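Local coordinates for triacylglycerol lipase (Clostridium botulinum, PDB 5AH1), which hydrolyses ester bonds, including those of synthetic polyesters, as a zinc-binding lipase of the alpha/beta-hydrolase fold, at residues L194-S199 and K321-V326; E200-C205 and P212-G217. One frame throughout, in Å; residues are numbered along the deposited sequence. Where two conformers were deposited one is given.

Contact 1 of 2, residues L194-S199 and K321-V326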
loop_
_atom_site.group_PDB
_atom_site.type_symbol
_atom_site.label_atom_id
_atom_site.label_comp_id
_atom_site.label_asym_id
_atom_site.label_seq_id
_atom_site.Cartn_x
_atom_site.Cartn_y
_atom_site.Cartn_z
ATOM N N LEU A 194 -7.762 -8.465 -11.827
ATOM C CA LEU A 194 -8.523 -7.925 -12.940
ATOM C C LEU A 194 -7.832 -8.178 -14.280
ATOM O O LEU A 194 -8.472 -8.594 -15.243
ATOM C CB LEU A 194 -8.768 -6.424 -12.732
ATOM C CG LEU A 194 -9.805 -6.088 -11.648
ATOM C CD1 LEU A 194 -9.826 -4.609 -11.357
ATOM C CD2 LEU A 194 -11.212 -6.560 -12.036
ATOM N N LEU A 195 -6.533 -7.927 -14.366
ATOM C CA LEU A 195 -5.821 -8.195 -15.606
ATOM C C LEU A 195 -6.019 -9.644 -16.037
ATOM O O LEU A 195 -6.336 -9.923 -17.187
ATOM C CB LEU A 195 -4.328 -7.887 -15.470
ATOM C CG LEU A 195 -3.960 -6.399 -15.455
ATOM C CD1 LEU A 195 -2.503 -6.254 -15.047
ATOM C CD2 LEU A 195 -4.219 -5.746 -16.803
ATOM N N SER A 196 -5.885 -10.561 -15.087
ATOM C CA SER A 196 -5.910 -11.981 -15.401
ATOM C C SER A 196 -7.311 -12.474 -15.727
ATOM O O SER A 196 -7.503 -13.208 -16.691
ATOM C CB SER A 196 -5.362 -12.779 -14.216
ATOM O OG SER A 196 -4.021 -12.429 -13.896
ATOM N N GLU A 197 -8.289 -12.075 -14.923
ATOM C CA GLU A 197 -9.624 -12.667 -15.007
ATOM C C GLU A 197 -10.747 -11.700 -15.369
ATOM O O GLU A 197 -11.857 -12.140 -15.638
ATOM C CB GLU A 197 -9.966 -13.375 -13.694
ATOM C CG GLU A 197 -9.029 -14.522 -13.364
ATOM C CD GLU A 197 -9.602 -15.467 -12.330
ATOM O OE1 GLU A 197 -10.614 -16.127 -12.625
ATOM O OE2 GLU A 197 -9.062 -15.548 -11.213
ATOM N N GLY A 198 -10.474 -10.403 -15.380
ATOM C CA GLY A 198 -11.509 -9.429 -15.673
ATOM C C GLY A 198 -12.575 -9.284 -14.590
ATOM O O GLY A 198 -12.385 -9.720 -13.454
ATOM N N SER A 199 -13.688 -8.646 -14.956
ATOM C CA SER A 199 -14.832 -8.450 -14.073
ATOM C C SER A 199 -16.106 -8.880 -14.779
ATOM O O SER A 199 -16.482 -8.310 -15.806
ATOM C CB SER A 199 -14.950 -6.976 -13.689
ATOM O OG SER A 199 -16.251 -6.717 -13.197
ATOM N N LYS A 321 -7.634 -13.192 -5.865
ATOM C CA LYS A 321 -6.875 -14.402 -5.556
ATOM C C LYS A 321 -5.480 -14.347 -6.129
ATOM O O LYS A 321 -5.189 -13.602 -7.074
ATOM C CB LYS A 321 -7.597 -15.643 -6.070
ATOM C CG LYS A 321 -7.592 -15.836 -7.554
ATOM C CD LYS A 321 -8.332 -17.096 -7.979
ATOM C CE LYS A 321 -7.454 -18.311 -7.975
ATOM N NZ LYS A 321 -8.180 -19.457 -8.613
ATOM N N ALA A 322 -4.606 -15.148 -5.532
ATOM C CA ALA A 322 -3.268 -15.340 -6.069
ATOM C C ALA A 322 -3.378 -16.133 -7.362
ATOM O O ALA A 322 -3.894 -17.258 -7.375
ATOM C CB ALA A 322 -2.383 -16.093 -5.073
ATOM N N GLN A 323 -2.914 -15.538 -8.454
ATOM C CA GLN A 323 -2.971 -16.167 -9.766
ATOM C C GLN A 323 -1.865 -17.211 -9.913
ATOM O O GLN A 323 -0.772 -17.046 -9.377
ATOM C CB GLN A 323 -2.849 -15.075 -10.829
ATOM C CG GLN A 323 -4.033 -14.101 -10.812
ATOM C CD GLN A 323 -5.332 -14.784 -11.199
ATOM O OE1 GLN A 323 -5.372 -15.588 -12.131
ATOM N NE2 GLN A 323 -6.404 -14.480 -10.487
ATOM N N PRO A 324 -2.146 -18.294 -10.651
ATOM C CA PRO A 324 -1.235 -19.454 -10.631
ATOM C C PRO A 324 0.095 -19.228 -11.337
ATOM O O PRO A 324 1.041 -19.975 -11.106
ATOM C CB PRO A 324 -2.053 -20.541 -11.331
ATOM C CG PRO A 324 -3.062 -19.812 -12.142
ATOM C CD PRO A 324 -3.416 -18.612 -11.333
ATOM N N ASP A 325 0.150 -18.204 -12.180
ATOM C CA ASP A 325 1.338 -17.892 -12.971
ATOM C C ASP A 325 2.101 -16.658 -12.478
ATOM O O ASP A 325 2.929 -16.120 -13.202
ATOM C CB ASP A 325 0.930 -17.728 -14.437
ATOM C CG ASP A 325 -0.128 -16.643 -14.669
ATOM O OD1 ASP A 325 -0.888 -16.246 -13.751
ATOM O OD2 ASP A 325 -0.211 -16.187 -15.830
ATOM N N VAL A 326 1.827 -16.228 -11.243
ATOM C CA VAL A 326 2.457 -15.061 -10.656
ATOM C C VAL A 326 3.125 -15.459 -9.339
ATOM O O VAL A 326 2.554 -16.226 -8.547
ATOM C CB VAL A 326 1.373 -13.958 -10.399
ATOM C CG1 VAL A 326 1.969 -12.726 -9.724
ATOM C CG2 VAL A 326 0.669 -13.581 -11.693
HETATM O O HOH W 1 -1.642 -13.683 -14.597
HETATM O O HOH W 2 -9.646 -18.690 -11.298
#
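The amide end of Q323 lies against S196 and E197 at the last turn of helix 183-197, and its side chain can be followed outward atom by atom. CB leaves the backbone toward the helix. CG, set beside the backbone N and anti to the carbonyl carbon (chi1 -65°), reaches the hydroxyl of S196, with Q323 CG 3.5 Å from S196 OG. A bend at chi2 then lays the amide against the serine: Q323 CD is 3.6 Å and Q323 OE1 3.5 Å from S196 CB, both van der Waals contacts. The tip makes the polar bond. Q323 NE2 donates to E197 OE2 at 3.0 Å, and the bond is nearly straight, 173° at the hydrogen. The acceptor lies in the amide plane, while OE2 receives through its anti lone pair, the one turned away from OE1; carboxylate and amide planes stand 63° apart. Q193, one turn back on the helix, bonds weakly to both partners.

Charge adds little direct contact. K321 meets E197 through its aliphatic part, K321 CD being 3.7 Å from E197 OE2, whereas K321 NZ stays 4.8 Å from that oxygen. Water 2 spans the gap, accepting from NZ and giving a weak bond to E197 OE1. A second bridge is firmer: water 1 donates to S196 OG and to D325 OD1, each at 2.8 Å, while S196 OG also bonds to the carbonyl of T192 in its own helix.

Within the alpha/beta-hydrolase fold, this packs the C-terminal end of a helix against the loop, with its type I turn Q323-V326, that enters strand 327-331 of the parallel sheet; helix 183-197 itself follows strand 176-181 across what is probably the GxSxG nucleophile elbow.

Contact 2 of 2, residues E200-C205 and P212-G217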
loop_
_atom_site.group_PDB
_atom_site.type_symbol
_atom_site.label_atom_id
_atom_site.label_comp_id
_atom_site.label_asym_id
_atom_site.label_seq_id
_atom_site.Cartn_x
_atom_site.Cartn_y
_atom_site.Cartn_z
ATOM N N GLU A 200 -16.779 -9.889 -14.235
ATOM C CA GLU A 200 -18.021 -10.377 -14.827
ATOM C C GLU A 200 -19.079 -9.280 -14.860
ATOM O O GLU A 200 -19.815 -9.145 -15.836
ATOM C CB GLU A 200 -18.550 -11.596 -14.058
ATOM C CG GLU A 200 -17.648 -12.833 -14.122
ATOM C CD GLU A 200 -17.347 -13.286 -15.543
ATOM O OE1 GLU A 200 -18.294 -13.409 -16.349
ATOM O OE2 GLU A 200 -16.160 -13.538 -15.847
ATOM N N GLU A 201 -19.150 -8.486 -13.798
ATOM C CA GLU A 201 -20.153 -7.417 -13.748
ATOM C C GLU A 201 -19.943 -6.438 -14.891
ATOM O O GLU A 201 -20.902 -6.026 -15.542
ATOM C CB GLU A 201 -20.114 -6.655 -12.416
ATOM C CG GLU A 201 -20.392 -7.507 -11.199
ATOM C CD GLU A 201 -19.109 -7.984 -10.508
ATOM O OE1 GLU A 201 -18.229 -8.552 -11.195
ATOM O OE2 GLU A 201 -18.973 -7.778 -9.279
ATOM N N GLU A 202 -18.691 -6.062 -15.146
ATOM C CA GLU A 202 -18.428 -5.141 -16.238
ATOM C C GLU A 202 -18.664 -5.792 -17.603
ATOM O O GLU A 202 -19.229 -5.178 -18.505
ATOM C CB GLU A 202 -17.014 -4.573 -16.154
ATOM C CG GLU A 202 -16.731 -3.755 -14.922
ATOM C CD GLU A 202 -17.669 -2.582 -14.718
ATOM O OE1 GLU A 202 -18.259 -2.068 -15.697
ATOM O OE2 GLU A 202 -17.775 -2.161 -13.545
ATOM N N ILE A 203 -18.190 -7.019 -17.772
ATOM C CA ILE A 203 -18.343 -7.714 -19.041
ATOM C C ILE A 203 -19.812 -7.858 -19.408
ATOM O O ILE A 203 -20.178 -7.720 -20.579
ATOM C CB ILE A 203 -17.671 -9.110 -18.983
ATOM C CG1 ILE A 203 -16.147 -8.974 -18.937
ATOM C CG2 ILE A 203 -18.095 -9.991 -20.162
ATOM C CD1 ILE A 203 -15.451 -10.250 -18.494
ATOM N N ASN A 204 -20.655 -8.159 -18.420
ATOM C CA ASN A 204 -22.052 -8.492 -18.691
ATOM C C ASN A 204 -22.997 -7.298 -18.757
ATOM O O ASN A 204 -24.146 -7.467 -19.119
ATOM C CB ASN A 204 -22.581 -9.485 -17.648
ATOM C CG ASN A 204 -21.941 -10.848 -17.764
ATOM O OD1 ASN A 204 -21.481 -11.236 -18.834
ATOM N ND2 ASN A 204 -21.935 -11.595 -16.668
ATOM N N CYS A 205 -22.554 -6.094 -18.423
ATOM C CA CYS A 205 -23.514 -4.995 -18.368
ATOM C C CYS A 205 -23.759 -4.342 -19.726
ATOM O O CYS A 205 -24.669 -3.526 -19.857
ATOM C CB CYS A 205 -23.116 -3.967 -17.322
ATOM S SG CYS A 205 -21.768 -2.927 -17.819
ATOM N N PRO A 212 -10.181 -2.382 -21.450
ATOM C CA PRO A 212 -9.537 -3.693 -21.602
ATOM C C PRO A 212 -9.235 -4.348 -20.255
ATOM O O PRO A 212 -9.187 -5.583 -20.172
ATOM C CB PRO A 212 -8.247 -3.360 -22.347
ATOM C CG PRO A 212 -8.617 -2.145 -23.189
ATOM C CD PRO A 212 -9.551 -1.349 -22.298
ATOM N N LEU A 213 -9.014 -3.543 -19.215
ATOM C CA LEU A 213 -8.742 -4.076 -17.884
ATOM C C LEU A 213 -9.767 -5.128 -17.473
ATOM O O LEU A 213 -9.444 -6.121 -16.827
ATOM C CB LEU A 213 -8.690 -2.949 -16.843
ATOM C CG LEU A 213 -8.469 -3.394 -15.389
ATOM C CD1 LEU A 213 -7.165 -4.200 -15.255
ATOM C CD2 LEU A 213 -8.470 -2.200 -14.453
ATOM N N PHE A 214 -11.026 -4.895 -17.808
ATOM C CA PHE A 214 -12.094 -5.737 -17.296
ATOM C C PHE A 214 -12.357 -6.990 -18.133
ATOM O O PHE A 214 -13.207 -7.799 -17.759
ATOM C CB PHE A 214 -13.388 -4.923 -17.146
ATOM C CG PHE A 214 -13.225 -3.692 -16.295
ATOM C CD1 PHE A 214 -12.677 -3.778 -15.024
ATOM C CD2 PHE A 214 -13.607 -2.442 -16.764
ATOM C CE1 PHE A 214 -12.500 -2.656 -14.249
ATOM C CE2 PHE A 214 -13.430 -1.318 -15.985
ATOM C CZ PHE A 214 -12.871 -1.423 -14.736
ATOM N N GLU A 215 -11.642 -7.168 -19.246
ATOM C CA GLU A 215 -11.941 -8.288 -20.136
ATOM C C GLU A 215 -11.222 -9.582 -19.763
ATOM O O GLU A 215 -11.675 -10.654 -20.143
ATOM C CB GLU A 215 -11.714 -7.879 -21.598
ATOM C CG GLU A 215 -12.684 -6.785 -22.059
ATOM C CD GLU A 215 -12.599 -6.444 -23.549
ATOM O OE1 GLU A 215 -11.512 -6.042 -24.018
ATOM O OE2 GLU A 215 -13.624 -6.559 -24.261
ATOM N N GLY A 216 -10.168 -9.480 -18.962
ATOM C CA GLY A 216 -9.361 -10.631 -18.598
ATOM C C GLY A 216 -8.381 -11.056 -19.672
ATOM O O GLY A 216 -8.335 -10.468 -20.756
ATOM N N GLY A 217 -7.599 -12.083 -19.362
ATOM C CA GLY A 217 -6.707 -12.714 -20.315
ATOM C C GLY A 217 -5.342 -12.072 -20.439
ATOM O O GLY A 217 -4.599 -12.418 -21.350
#
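This is a packing contact, carried by a CH-pi interaction and aliphatic contacts, between the short helix 200-204 and the turn that the chain makes shortly afterwards, before strand 221-227. The evidence for the CH-pi assignment is positional: E202 CG sits 3.9 Å from the centroid of the F214 ring and 17° off its normal, so the methylene lies over the face, displaced toward the rim on the side of CG and CD2. E202 CB continues the contact down the stem, 3.8 Å from F214 CB.

The glutamate chain folds at chi2 (-57°), which turns its carboxylate away from a straight run past the ring and leaves the aliphatic part to do the touching. The carboxylate is not left without partners: OE2 accepts from the backbone N of H150, a zinc ligand, and OE1 from A149 N and Q207 NE2. Three donors thus hold the group, and E202 is consistent with a second-shell residue that fixes the backbone beside the metal site, its side chain being about 9 Å from the zinc ion. The F214 ring also meets W129, their planes about 10° apart.

The next residue, I203, lies alongside the other backbone. I203 CG1 and I203 CD1 both lie 3.4 Å from F214 O, and I203 CD1 is also 4.1 Å from E215 O, aliphatic carbons against carbonyl oxygens. The facing turn is held by its own bond from E215 N to P212 O.

The contact lies beside the zinc site of D130, H150, H156 and D302, a two-aspartate, two-histidine site as in related zinc-binding lipases of this fold.

From the N-terminal side, helix 183-197 runs out at E197, and after G198 and S199 the chain enters helix 200-204. Contact 2 closes first, over a short loop, when 212-217 returns against 200-205. The chain then passes through strand 221-227 and a long excursion with far more helix than strand before 321-326 comes back to 194-199 and closes contact 1, inside whose loop contact 2 is nested. The two touch directly: S196 O and G217 N are 2.9 Å apart, a probable hydrogen bond, and L213 CD1 packs on L194 CB and L195 CD2. One helix end is thereby tied to the approaches of two neighbouring sheet strands, 221-227 and 327-331.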